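Local coordinates for E3 SUMO-protein ligase SIZ1 (Saccharomyces cerevisiae, PDB 3I2D) that acts as an E3 ligase that mediates attachment of SUMO to septins and PCNA, its activity requiring an SP-RING zinc finger, at residues P64-K69 with G133-Q138; N114-L119 with M204-Q209; G158-P163 with L284-W289; C252-T257 with Q272-L277; K264-K269 with L300-I305. All coordinates share one frame; numbering follows the deposited sequence.

In the fold
Within the PINIT domain, 64-69 is the first segment, and contact 1 closes a long loop when 133-138 returns to it. Contact 2 opens inside this loop, at 114-119, and crosses contact 1, closing only at 204-209, where the last strand of a four-stranded antiparallel sheet leads into helix 207-215. Contact 3 starts at 158-163, before contact 2 has closed, and spans 120 residues to tie the PINIT domain to helix 276-285 of the SP-RING. Nested within it, contact 4 joins 252-257 to 272-277. Contact 5, from 264-269 to 300-305, crosses contacts 3 and 4, sharing with contact 4 a small three-stranded sheet beside the zinc ion.

Contact 1: residues P64-K69 with G133-Q138; sequences PTIHFK and GNEPIQ
Phe68 and Glu135 form the single beta bridge by which two loops of the PINIT domain meet, and their side chains lie side by side, pointing the same way. Swung round beside its carbonyl carbon (chi1 -167°), CG of Glu135 rests against CE2 of the Phe68 ring at 3.6 Å; the chain then bends at chi2, leaving the carboxylate plane 65° from the ring and OE2 3.8 Å from Ile66 CD1. CG2 of Ile66 sits over one face of the same ring. Replacing Glu135 with a glycine here would probably open a gap beside the Phe68 ring and Ile66, giving the ring more freedom to shift. Lys69 crosses Asn134 at about a right angle, its extended chain setting CG 3.3 Å from Asn134 ND2. The His67 ring presents its edge to Gly133 O, while its NE2 is hydrogen-bonded to Glu70. Between the backbones, Glu135 N gives His67 O a weak bond, and Lys69 N reaches Glu135 O at 2.8 Å.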
# COMPACT_ATOMS: atom_id res chain seq x y z
N PRO A 64 -11.79 21.64 -2.33
CA PRO A 64 -11.10 20.74 -1.40
C PRO A 64 -9.70 20.41 -1.92
O PRO A 64 -9.53 20.05 -3.08
CB PRO A 64 -12.03 19.53 -1.34
CG PRO A 64 -12.72 19.55 -2.66
CD PRO A 64 -13.02 21.02 -2.84
N THR A 65 -8.71 20.56 -1.05
CA THR A 65 -7.32 20.30 -1.41
C THR A 65 -7.08 18.83 -1.78
O THR A 65 -7.57 17.92 -1.11
CB THR A 65 -6.41 20.75 -0.24
OG1 THR A 65 -5.17 20.03 -0.29
CG2 THR A 65 -7.12 20.53 1.10
N ILE A 66 -6.33 18.61 -2.86
CA ILE A 66 -6.05 17.26 -3.35
C ILE A 66 -5.17 16.43 -2.42
O ILE A 66 -4.17 16.91 -1.89
CB ILE A 66 -5.41 17.31 -4.78
CG1 ILE A 66 -6.49 17.70 -5.80
CG2 ILE A 66 -4.77 15.96 -5.15
CD1 ILE A 66 -5.98 17.88 -7.21
N HIS A 67 -5.57 15.18 -2.22
CA HIS A 67 -4.84 14.29 -1.34
C HIS A 67 -4.90 12.88 -1.91
O HIS A 67 -5.94 12.23 -1.85
CB HIS A 67 -5.45 14.31 0.06
CG HIS A 67 -4.74 13.43 1.04
ND1 HIS A 67 -3.44 13.66 1.42
CD2 HIS A 67 -5.14 12.31 1.67
CE1 HIS A 67 -3.06 12.70 2.24
NE2 HIS A 67 -4.07 11.87 2.41
N PHE A 68 -3.80 12.39 -2.44
CA PHE A 68 -3.83 11.07 -3.02
C PHE A 68 -4.07 9.94 -2.03
O PHE A 68 -3.54 9.96 -0.93
CB PHE A 68 -2.55 10.82 -3.81
CG PHE A 68 -2.37 11.77 -4.95
CD1 PHE A 68 -1.53 12.87 -4.83
CD2 PHE A 68 -3.09 11.60 -6.13
CE1 PHE A 68 -1.42 13.80 -5.85
CE2 PHE A 68 -2.97 12.53 -7.16
CZ PHE A 68 -2.14 13.63 -7.02
N LYS A 69 -4.88 8.96 -2.45
CA LYS A 69 -5.16 7.80 -1.62
C LYS A 69 -3.81 7.23 -1.20
O LYS A 69 -2.93 6.98 -2.02
CB LYS A 69 -5.91 6.73 -2.42
CG LYS A 69 -7.33 7.07 -2.78
CD LYS A 69 -8.02 5.84 -3.36
CE LYS A 69 -9.40 6.17 -3.92
NZ LYS A 69 -10.08 4.95 -4.44
N GLY A 133 -10.24 14.78 -1.84
CA GLY A 133 -9.57 14.51 -0.58
C GLY A 133 -9.04 13.10 -0.51
O GLY A 133 -8.18 12.80 0.32
N ASN A 134 -9.55 12.23 -1.38
CA ASN A 134 -9.12 10.83 -1.44
C ASN A 134 -8.83 10.49 -2.91
O ASN A 134 -9.24 9.45 -3.42
CB ASN A 134 -10.21 9.92 -0.89
CG ASN A 134 -9.67 8.58 -0.45
OD1 ASN A 134 -10.39 7.58 -0.45
ND2 ASN A 134 -8.40 8.55 -0.05
N GLU A 135 -8.11 11.39 -3.56
CA GLU A 135 -7.75 11.30 -4.97
C GLU A 135 -7.13 9.97 -5.44
O GLU A 135 -6.25 9.42 -4.79
CB GLU A 135 -6.77 12.43 -5.29
CG GLU A 135 -6.53 12.67 -6.77
CD GLU A 135 -7.50 13.67 -7.37
OE1 GLU A 135 -8.68 13.69 -6.96
OE2 GLU A 135 -7.09 14.42 -8.28
N PRO A 136 -7.62 9.43 -6.57
CA PRO A 136 -7.04 8.16 -7.05
C PRO A 136 -5.86 8.59 -7.89
O PRO A 136 -5.90 9.66 -8.51
CB PRO A 136 -8.13 7.57 -7.94
CG PRO A 136 -9.38 8.41 -7.64
CD PRO A 136 -8.83 9.77 -7.32
N ILE A 137 -4.79 7.81 -7.92
CA ILE A 137 -3.67 8.20 -8.76
C ILE A 137 -4.06 7.87 -10.19
O ILE A 137 -4.28 6.71 -10.53
CB ILE A 137 -2.41 7.44 -8.39
CG1 ILE A 137 -1.93 7.89 -7.01
CG2 ILE A 137 -1.35 7.65 -9.46
CD1 ILE A 137 -0.83 7.02 -6.42
N GLN A 138 -4.16 8.89 -11.02
CA GLN A 138 -4.55 8.67 -12.40
C GLN A 138 -3.94 9.64 -13.39
O GLN A 138 -4.28 10.83 -13.39
CB GLN A 138 -6.05 8.71 -12.52
CG GLN A 138 -6.55 8.11 -13.80
CD GLN A 138 -8.03 8.30 -13.98
OE1 GLN A 138 -8.50 9.42 -14.21
NE2 GLN A 138 -8.79 7.22 -13.86

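Contact 2: residues N114-L119 with M204-Q209; sequences NSKHRL and MITPEQ
Lys116 and Met204 are joined by a backbone hydrogen bond, Met204 N to Lys116 O at 2.6 Å. Van der Waals contact continues from it. Because Met204 keeps CG beside its backbone N (chi1 -61°), that methylene lies 3.5 Å from Lys116 O and also 3.6 Å from Arg118 CG. Met204 SD lies 3.9 Å from the same Arg118 CG. These contacts lie at the end of the pairing between the central strands, 117-125 and 195-204, of a four-stranded antiparallel sheet in the PINIT domain, at the point where the second of them ends and helix 207-215 is about to start. Thr206 holds the N-cap position of that helix, though its side chain makes no capping bond. The charge of Arg118 is met outside the pair: beyond CG, the chain bends at chi2 and chi3, and its NH1 forms a salt bridge with Asp170. Lys116, just before the strand, lays CD and CE against the end of the Gln209 side chain, which comes from the opposite direction.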
# COMPACT_ATOMS: atom_id res chain seq x y z
N ASN A 114 21.84 3.13 -0.16
CA ASN A 114 20.82 2.38 0.57
C ASN A 114 19.78 3.33 1.16
O ASN A 114 19.30 3.13 2.27
CB ASN A 114 21.46 1.54 1.69
CG ASN A 114 22.09 0.24 1.17
OD1 ASN A 114 22.45 -0.63 1.96
ND2 ASN A 114 22.21 0.11 -0.15
N SER A 115 19.43 4.37 0.40
CA SER A 115 18.44 5.34 0.86
C SER A 115 17.04 4.85 0.56
O SER A 115 16.75 4.39 -0.55
CB SER A 115 18.63 6.70 0.18
OG SER A 115 18.18 6.66 -1.16
N LYS A 116 16.17 4.95 1.56
CA LYS A 116 14.80 4.53 1.40
C LYS A 116 13.94 5.69 0.92
O LYS A 116 12.76 5.78 1.24
CB LYS A 116 14.26 4.00 2.73
CG LYS A 116 14.87 2.69 3.18
CD LYS A 116 14.07 2.08 4.34
CE LYS A 116 14.65 0.73 4.75
NZ LYS A 116 14.76 -0.21 3.60
N HIS A 117 14.53 6.60 0.15
CA HIS A 117 13.77 7.75 -0.33
C HIS A 117 13.75 7.81 -1.84
O HIS A 117 14.71 7.43 -2.50
CB HIS A 117 14.35 9.03 0.22
CG HIS A 117 14.15 9.19 1.69
ND1 HIS A 117 14.84 8.43 2.62
CD2 HIS A 117 13.28 9.95 2.40
CE1 HIS A 117 14.39 8.71 3.83
NE2 HIS A 117 13.45 9.63 3.72
N ARG A 118 12.64 8.29 -2.39
CA ARG A 118 12.52 8.36 -3.84
C ARG A 118 11.65 9.52 -4.28
O ARG A 118 10.78 9.97 -3.53
CB ARG A 118 11.94 7.05 -4.37
CG ARG A 118 12.56 5.83 -3.72
CD ARG A 118 13.11 4.89 -4.76
NE ARG A 118 14.03 5.57 -5.67
CZ ARG A 118 14.52 5.01 -6.77
NH1 ARG A 118 14.18 3.77 -7.10
NH2 ARG A 118 15.34 5.71 -7.55
N LEU A 119 11.88 10.01 -5.49
CA LEU A 119 11.11 11.13 -6.03
C LEU A 119 9.97 10.59 -6.91
O LEU A 119 10.22 10.12 -8.02
CB LEU A 119 12.01 12.03 -6.85
CG LEU A 119 11.66 13.50 -7.01
CD1 LEU A 119 11.96 13.87 -8.44
CD2 LEU A 119 10.20 13.78 -6.66
N MET A 204 10.21 5.14 1.19
CA MET A 204 9.84 3.76 0.93
C MET A 204 9.62 3.09 2.27
O MET A 204 10.48 3.17 3.15
CB MET A 204 10.98 3.03 0.23
CG MET A 204 11.38 3.58 -1.11
SD MET A 204 10.14 3.18 -2.32
CE MET A 204 8.94 4.50 -2.01
N ILE A 205 8.46 2.46 2.46
CA ILE A 205 8.25 1.73 3.70
C ILE A 205 8.27 0.29 3.26
O ILE A 205 7.61 -0.11 2.31
CB ILE A 205 6.93 2.05 4.40
CG1 ILE A 205 7.01 3.46 5.01
CG2 ILE A 205 6.69 1.03 5.52
CD1 ILE A 205 5.80 3.81 5.86
N THR A 206 9.05 -0.48 3.98
CA THR A 206 9.25 -1.87 3.64
C THR A 206 8.28 -2.89 4.24
O THR A 206 7.69 -2.68 5.31
CB THR A 206 10.72 -2.21 3.97
OG1 THR A 206 11.39 -2.52 2.75
CG2 THR A 206 10.84 -3.34 4.97
N PRO A 207 8.07 -4.00 3.52
CA PRO A 207 7.18 -5.04 4.02
C PRO A 207 7.56 -5.48 5.45
O PRO A 207 6.69 -5.58 6.32
CB PRO A 207 7.35 -6.16 2.99
CG PRO A 207 7.48 -5.36 1.70
CD PRO A 207 8.39 -4.20 2.09
N GLU A 208 8.85 -5.71 5.69
CA GLU A 208 9.30 -6.12 7.03
C GLU A 208 9.17 -5.00 8.04
O GLU A 208 9.05 -5.25 9.23
CB GLU A 208 10.74 -6.67 7.00
CG GLU A 208 11.54 -6.30 5.77
CD GLU A 208 11.14 -7.10 4.54
OE1 GLU A 208 11.08 -6.49 3.44
OE2 GLU A 208 10.92 -8.33 4.66
N GLN A 209 9.20 -3.75 7.59
CA GLN A 209 9.03 -2.65 8.53
C GLN A 209 7.59 -2.70 9.01
O GLN A 209 7.34 -2.60 10.19
CB GLN A 209 9.24 -1.31 7.87
CG GLN A 209 10.62 -1.04 7.41
CD GLN A 209 10.79 0.42 7.09
OE1 GLN A 209 10.51 1.27 7.94
NE2 GLN A 209 11.22 0.74 5.88

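Contact 3: residues G158-P163 with L284-W289; sequences GFKSKP and LQIPTW
The ring of Phe159 has Leu284 O over one face, while Pro287 CG approaches it obliquely, 4.2 Å from CD2. Ser71, from a neighbouring loop, also touches this side chain. A second flat group in the contact is the amide of Gln285. Bent at chi2 (-53°), the glutamine folds back so that OE1 lies 3.5 Å from Lys160 CE, the two chains crossing at a slant, and faces Gly158 CA as well.

Three N-H groups in succession turn toward the helix. Phe159 N bonds to Leu284 O at 2.8 Å. Gln285 O receives two: Lys160 N at 2.9 Å, and a weaker, longer bond from Ser161 N. Gly158 brings its CA to 3.3 Å from Leu284 O, and a CB on this residue would run into that oxygen, which leaves no room for a side chain. Farther along, Ser161 sets CB 3.7 Å from Ile286 CG2 and turns OG toward Pro287 CD at 3.3 Å. Lys162 CE rests on the ring of Pro287.

Backbone N-H groups meeting carbonyls near the C-terminal end of helix 276-285 probably temper its negative end. Here the donors come from another domain, making this an interdomain junction between a PINIT loop and the SP-RING.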
# COMPACT_ATOMS: atom_id res chain seq x y z
N GLY A 158 6.64 -1.72 -6.30
CA GLY A 158 5.67 -2.80 -6.38
C GLY A 158 4.56 -2.45 -7.33
O GLY A 158 4.80 -2.14 -8.49
N PHE A 159 3.33 -2.50 -6.82
CA PHE A 159 2.16 -2.15 -7.61
C PHE A 159 2.21 -2.67 -9.03
O PHE A 159 1.96 -1.92 -9.97
CB PHE A 159 2.01 -0.63 -7.62
CG PHE A 159 2.13 -0.02 -6.26
CD1 PHE A 159 3.38 0.33 -5.75
CD2 PHE A 159 1.01 0.17 -5.46
CE1 PHE A 159 3.49 0.85 -4.47
CE2 PHE A 159 1.11 0.69 -4.17
CZ PHE A 159 2.36 1.03 -3.68
N LYS A 160 2.53 -3.95 -9.20
CA LYS A 160 2.63 -4.49 -10.54
C LYS A 160 1.25 -4.86 -11.09
O LYS A 160 1.09 -5.10 -12.29
CB LYS A 160 3.59 -5.69 -10.58
CG LYS A 160 3.09 -6.90 -9.87
CD LYS A 160 3.75 -8.18 -10.38
CE LYS A 160 5.18 -8.33 -9.92
NZ LYS A 160 5.58 -9.77 -10.04
N SER A 161 0.26 -4.90 -10.21
CA SER A 161 -1.11 -5.22 -10.59
C SER A 161 -1.83 -3.99 -11.13
O SER A 161 -2.88 -4.09 -11.75
CB SER A 161 -1.88 -5.70 -9.37
OG SER A 161 -2.09 -4.60 -8.50
N LYS A 162 -1.26 -2.82 -10.88
CA LYS A 162 -1.85 -1.57 -11.32
C LYS A 162 -1.23 -1.11 -12.63
O LYS A 162 -0.01 -1.04 -12.75
CB LYS A 162 -1.61 -0.48 -10.28
CG LYS A 162 -2.12 -0.75 -8.88
CD LYS A 162 -3.54 -0.28 -8.72
CE LYS A 162 -3.84 -0.04 -7.26
NZ LYS A 162 -2.86 0.94 -6.69
N PRO A 163 -2.07 -0.76 -13.61
CA PRO A 163 -1.51 -0.30 -14.88
C PRO A 163 -0.71 0.97 -14.59
O PRO A 163 -0.86 1.56 -13.53
CB PRO A 163 -2.74 -0.04 -15.74
CG PRO A 163 -3.79 0.31 -14.72
CD PRO A 163 -3.54 -0.65 -13.60
N LEU A 284 2.25 -5.57 -1.48
CA LEU A 284 3.14 -4.62 -2.12
C LEU A 284 3.13 -4.80 -3.63
O LEU A 284 3.23 -3.84 -4.36
CB LEU A 284 4.56 -4.75 -1.59
CG LEU A 284 5.60 -3.99 -2.42
CD1 LEU A 284 5.35 -2.48 -2.34
CD2 LEU A 284 6.98 -4.35 -1.93
N GLN A 285 3.01 -6.04 -4.08
CA GLN A 285 3.00 -6.33 -5.51
C GLN A 285 1.60 -6.21 -6.11
O GLN A 285 1.42 -5.67 -7.21
CB GLN A 285 3.50 -7.74 -5.77
CG GLN A 285 4.91 -8.03 -5.31
CD GLN A 285 5.91 -7.03 -5.83
OE1 GLN A 285 5.81 -6.55 -6.95
NE2 GLN A 285 6.90 -6.72 -5.01
N ILE A 286 0.62 -6.75 -5.39
CA ILE A 286 -0.76 -6.77 -5.86
C ILE A 286 -1.69 -6.29 -4.73
O ILE A 286 -2.31 -7.09 -4.04
CB ILE A 286 -1.11 -8.23 -6.27
CG1 ILE A 286 -0.09 -8.71 -7.31
CG2 ILE A 286 -2.52 -8.31 -6.83
CD1 ILE A 286 0.01 -10.21 -7.47
N PRO A 287 -1.80 -4.97 -4.54
CA PRO A 287 -2.62 -4.31 -3.51
C PRO A 287 -4.12 -4.52 -3.60
O PRO A 287 -4.83 -3.77 -4.25
CB PRO A 287 -2.23 -2.84 -3.65
CG PRO A 287 -2.02 -2.72 -5.12
CD PRO A 287 -1.20 -3.96 -5.44
N THR A 288 -4.59 -5.56 -2.91
CA THR A 288 -5.99 -5.91 -2.87
C THR A 288 -6.53 -5.60 -1.47
O THR A 288 -7.68 -5.21 -1.32
CB THR A 288 -6.18 -7.39 -3.13
OG1 THR A 288 -5.55 -8.14 -2.08
CG2 THR A 288 -5.58 -7.76 -4.46
N TRP A 289 -5.67 -5.77 -0.47
CA TRP A 289 -6.04 -5.55 0.93
C TRP A 289 -7.34 -6.28 1.24
O TRP A 289 -8.34 -5.66 1.61
CB TRP A 289 -6.13 -4.06 1.26
CG TRP A 289 -4.78 -3.37 1.19
CD1 TRP A 289 -4.31 -2.61 0.16
CD2 TRP A 289 -3.70 -3.49 2.12
NE1 TRP A 289 -2.99 -2.26 0.39
CE2 TRP A 289 -2.60 -2.79 1.58
CE3 TRP A 289 -3.55 -4.14 3.35
CZ2 TRP A 289 -1.37 -2.72 2.23
CZ3 TRP A 289 -2.33 -4.06 4.01
CH2 TRP A 289 -1.25 -3.36 3.44

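Contact 4: residues C252-T257 with Q272-L277; sequences CPISYT and QCFDAL
In the SP-RING zinc finger, Cys252 does its work without touching the zinc: its sulfur is a hydrogen-bond acceptor for the backbone N of Asp275, at the end of short strand 274-275. Asp275 N to Cys252 SG is 3.1 Å and nearly straight, 172°. A chi1 of 179° turns SG away from its own backbone N and over the turn that follows, accepting from Ser255 N at 3.5 Å and, weakly, from Ile254 N. This arrangement is consistent with a RING-like fold in which hydrogen bonds replace one metal site. An alanine here takes away the sulfur, which would probably leave the N-H groups of Asp275, Ser255 and Ile254 without this acceptor, the turn then being held to the strand by packing. Tyr256 N to Cys252 O, 2.8 Å, closes the turn. Nearby, Pro253 crosses Phe274 at about a right angle, Pro253 CD to Phe274 CB 3.5 Å. Asp275 caps the next helix, OD1 accepting from Trp278 N and weakly from Leu277 N, while OD2 takes the N-H groups of Lys260 and Tyr261. Phe274 packs on Phe279 of helix 276-285, Ile254 on Trp278 and Phe279, and Ala276 on Leu211 of helix 207-215, with strand 262-265 bonded alongside.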
# COMPACT_ATOMS: atom_id res chain seq x y z
N CYS A 252 0.48 -21.51 5.43
CA CYS A 252 -0.07 -20.24 4.99
C CYS A 252 -0.81 -20.44 3.67
O CYS A 252 -0.38 -21.21 2.81
CB CYS A 252 1.05 -19.23 4.80
SG CYS A 252 0.51 -17.62 4.23
N PRO A 253 -1.94 -19.75 3.47
CA PRO A 253 -2.69 -19.91 2.22
C PRO A 253 -2.00 -19.13 1.10
O PRO A 253 -2.25 -19.36 -0.09
CB PRO A 253 -4.06 -19.32 2.54
CG PRO A 253 -4.11 -19.31 4.03
CD PRO A 253 -2.71 -18.94 4.42
N ILE A 254 -1.16 -18.19 1.50
CA ILE A 254 -0.42 -17.37 0.56
C ILE A 254 0.89 -18.03 0.13
O ILE A 254 1.21 -18.05 -1.05
CB ILE A 254 -0.08 -16.01 1.19
CG1 ILE A 254 -1.38 -15.26 1.52
CG2 ILE A 254 0.81 -15.20 0.25
CD1 ILE A 254 -1.16 -13.87 2.10
N SER A 255 1.64 -18.59 1.08
CA SER A 255 2.92 -19.21 0.76
C SER A 255 2.90 -20.72 0.59
O SER A 255 3.85 -21.30 0.07
CB SER A 255 3.94 -18.87 1.84
OG SER A 255 3.71 -19.65 2.99
N TYR A 256 1.81 -21.35 1.02
CA TYR A 256 1.68 -22.80 0.95
C TYR A 256 2.89 -23.40 1.65
O TYR A 256 3.38 -24.47 1.30
CB TYR A 256 1.58 -23.27 -0.51
CG TYR A 256 0.37 -22.74 -1.23
CD1 TYR A 256 0.41 -21.52 -1.91
CD2 TYR A 256 -0.85 -23.43 -1.19
CE1 TYR A 256 -0.73 -20.99 -2.52
CE2 TYR A 256 -2.00 -22.91 -1.79
CZ TYR A 256 -1.94 -21.69 -2.46
OH TYR A 256 -3.09 -21.17 -3.02
N THR A 257 3.35 -22.69 2.68
CA THR A 257 4.50 -23.07 3.48
C THR A 257 4.18 -22.84 4.95
O THR A 257 3.23 -22.14 5.28
CB THR A 257 5.72 -22.21 3.13
OG1 THR A 257 6.12 -22.51 1.79
CG2 THR A 257 6.88 -22.47 4.10
N GLN A 272 -8.34 -20.08 10.72
CA GLN A 272 -7.22 -20.05 9.77
C GLN A 272 -6.56 -18.68 9.66
O GLN A 272 -7.21 -17.68 9.36
CB GLN A 272 -7.68 -20.51 8.38
CG GLN A 272 -6.56 -20.61 7.31
CD GLN A 272 -5.34 -21.39 7.78
OE1 GLN A 272 -5.46 -22.48 8.37
NE2 GLN A 272 -4.14 -20.86 7.52
N CYS A 273 -5.26 -18.64 9.93
CA CYS A 273 -4.49 -17.41 9.82
C CYS A 273 -3.68 -17.51 8.55
O CYS A 273 -3.79 -18.49 7.81
CB CYS A 273 -3.55 -17.24 11.01
SG CYS A 273 -4.40 -17.11 12.59
N PHE A 274 -2.88 -16.50 8.29
CA PHE A 274 -2.01 -16.49 7.11
C PHE A 274 -0.75 -15.76 7.55
O PHE A 274 -0.76 -15.05 8.55
CB PHE A 274 -2.68 -15.76 5.94
CG PHE A 274 -3.18 -14.41 6.30
CD1 PHE A 274 -4.50 -14.23 6.68
CD2 PHE A 274 -2.32 -13.31 6.27
CE1 PHE A 274 -4.97 -12.97 7.03
CE2 PHE A 274 -2.78 -12.05 6.61
CZ PHE A 274 -4.11 -11.88 7.00
N ASP A 275 0.34 -15.93 6.81
CA ASP A 275 1.58 -15.30 7.21
C ASP A 275 1.64 -13.81 6.96
O ASP A 275 1.59 -13.36 5.82
CB ASP A 275 2.74 -16.01 6.52
CG ASP A 275 4.07 -15.61 7.10
OD1 ASP A 275 4.67 -14.63 6.61
OD2 ASP A 275 4.51 -16.26 8.09
N ALA A 276 1.76 -13.02 8.03
CA ALA A 276 1.79 -11.56 7.89
C ALA A 276 2.92 -11.08 6.99
O ALA A 276 2.80 -10.05 6.33
CB ALA A 276 1.88 -10.87 9.26
N LEU A 277 4.01 -11.82 6.95
CA LEU A 277 5.11 -11.39 6.10
C LEU A 277 4.76 -11.57 4.64
O LEU A 277 5.01 -10.68 3.83
CB LEU A 277 6.41 -12.13 6.43
CG LEU A 277 7.58 -11.52 5.67
CD1 LEU A 277 7.71 -10.03 5.97
CD2 LEU A 277 8.83 -12.25 6.04

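Contact 5: residues K264-K269 with L300-I305; sequences KSINCK and LENLAI. With ZN (zinc ion), chain B.
The zinc site of the SP-RING is reached through the strand pairing of Ser265 with Leu303 and Lys264 with Ala304, since the chain turns straight from the first strand to the metal ligand Cys268. The pairing is antiparallel: Lys264 and Ala304 exchange two weak backbone bonds as the hydrogen-bonded pair, and Ser265 and Leu303 form the non-hydrogen-bonded one. A firmer bond follows, Ile266 N to Asn302 O at 3.0 Å.

Ser265 and Leu303 share one side of the sheet, Lys264 and Ala304 the other. CD1 of Leu303 lies 3.9 Å from the carbonyl carbon C of Lys264. Ile266 sets CG2 4.1 Å from Ala304 CB. A chi1 of -178° swings Ser265 OG beside its carbonyl carbon, 3.4 Å from Asn302 CB. A water bridges the same two side chains, 2.7 Å from Ser265 OG, and donates to Asn302 OD1. Asn267 ND2 comes within 3.3 Å of Asn302 OD1, the amide planes being 76° apart.

Ser265 O accepts from Cys268 N at 2.8 Å, closing a type I turn that delivers Cys268 SG to zinc at 2.1 Å; His270, Cys291 and Cys294 complete the site. Lys264 NZ bonds to the backbone O of His270, so its ammonium group helps to hold the chain next to a zinc ligand; three cysteines and one histidine would probably leave the zinc centre with a net negative charge.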
# COMPACT_ATOMS: atom_id res chain seq x y z
N LYS A 264 -4.37 -12.36 11.09
CA LYS A 264 -5.67 -12.12 10.47
C LYS A 264 -6.18 -10.85 11.09
O LYS A 264 -5.68 -10.43 12.13
CB LYS A 264 -6.63 -13.28 10.76
CG LYS A 264 -6.88 -13.54 12.25
CD LYS A 264 -7.50 -14.92 12.47
CE LYS A 264 -7.71 -15.20 13.95
NZ LYS A 264 -8.10 -16.63 14.17
N SER A 265 -7.16 -10.22 10.45
CA SER A 265 -7.76 -9.00 10.98
C SER A 265 -8.50 -9.41 12.23
O SER A 265 -9.01 -10.53 12.32
CB SER A 265 -8.78 -8.41 9.99
OG SER A 265 -9.34 -7.18 10.46
N ILE A 266 -8.57 -8.50 13.20
CA ILE A 266 -9.29 -8.80 14.42
C ILE A 266 -10.78 -8.94 14.03
O ILE A 266 -11.59 -9.51 14.76
CB ILE A 266 -9.09 -7.67 15.44
CG1 ILE A 266 -9.67 -6.37 14.89
CG2 ILE A 266 -7.60 -7.53 15.73
CD1 ILE A 266 -9.41 -5.17 15.78
N ASN A 267 -11.10 -8.44 12.83
CA ASN A 267 -12.44 -8.52 12.28
C ASN A 267 -12.70 -9.84 11.55
O ASN A 267 -13.81 -10.07 11.07
CB ASN A 267 -12.69 -7.36 11.31
CG ASN A 267 -12.63 -6.01 11.99
OD1 ASN A 267 -12.81 -5.92 13.21
ND2 ASN A 267 -12.40 -4.96 11.22
N CYS A 268 -11.69 -10.70 11.46
CA CYS A 268 -11.88 -11.97 10.77
C CYS A 268 -12.59 -13.02 11.63
O CYS A 268 -12.26 -13.22 12.79
CB CYS A 268 -10.54 -12.52 10.25
SG CYS A 268 -9.93 -11.80 8.66
N LYS A 269 -13.59 -13.66 11.04
CA LYS A 269 -14.36 -14.70 11.71
C LYS A 269 -13.92 -16.06 11.20
O LYS A 269 -14.58 -16.66 10.36
CB LYS A 269 -15.86 -14.53 11.45
CG LYS A 269 -16.55 -13.49 12.32
CD LYS A 269 -16.29 -12.07 11.88
CE LYS A 269 -16.92 -11.09 12.87
NZ LYS A 269 -18.37 -11.39 13.13
N LEU A 300 -4.42 -2.49 7.49
CA LEU A 300 -3.15 -2.79 8.14
C LEU A 300 -3.23 -2.65 9.67
O LEU A 300 -2.70 -3.49 10.41
CB LEU A 300 -2.07 -1.87 7.57
CG LEU A 300 -0.60 -2.30 7.64
CD1 LEU A 300 -0.03 -2.07 9.02
CD2 LEU A 300 -0.49 -3.77 7.27
N GLU A 301 -3.89 -1.60 10.14
CA GLU A 301 -4.03 -1.35 11.58
C GLU A 301 -4.78 -2.44 12.34
O GLU A 301 -4.61 -2.58 13.55
CB GLU A 301 -4.71 -0.01 11.83
CG GLU A 301 -5.91 0.27 10.94
CD GLU A 301 -5.55 1.07 9.69
OE1 GLU A 301 -4.66 0.62 8.92
OE2 GLU A 301 -6.16 2.14 9.49
N ASN A 302 -5.60 -3.21 11.64
CA ASN A 302 -6.36 -4.28 12.28
C ASN A 302 -5.69 -5.64 12.19
O ASN A 302 -6.26 -6.63 12.64
CB ASN A 302 -7.74 -4.38 11.65
CG ASN A 302 -8.59 -3.18 11.94
OD1 ASN A 302 -9.70 -3.06 11.42
ND2 ASN A 302 -8.09 -2.29 12.79
N LEU A 303 -4.50 -5.67 11.61
CA LEU A 303 -3.78 -6.92 11.45
C LEU A 303 -3.03 -7.25 12.74
O LEU A 303 -2.19 -6.46 13.19
CB LEU A 303 -2.82 -6.81 10.26
CG LEU A 303 -2.42 -8.07 9.50
CD1 LEU A 303 -3.66 -8.73 8.91
CD2 LEU A 303 -1.43 -7.73 8.39
N ALA A 304 -3.33 -8.39 13.33
CA ALA A 304 -2.69 -8.82 14.57
C ALA A 304 -2.24 -10.29 14.54
O ALA A 304 -2.82 -11.11 13.83
CB ALA A 304 -3.64 -8.61 15.75
N ILE A 305 -1.21 -10.61 15.31
CA ILE A 305 -0.70 -11.97 15.39
C ILE A 305 -1.68 -12.75 16.23
O ILE A 305 -2.24 -12.22 17.18
CB ILE A 305 0.68 -12.02 16.11
CG1 ILE A 305 1.76 -11.35 15.25
CG2 ILE A 305 1.07 -13.47 16.44
CD1 ILE A 305 1.84 -11.92 13.87
ZN ZN B . -10.25 -13.30 7.20
O HOH W 1 -10.03 -4.97 9.02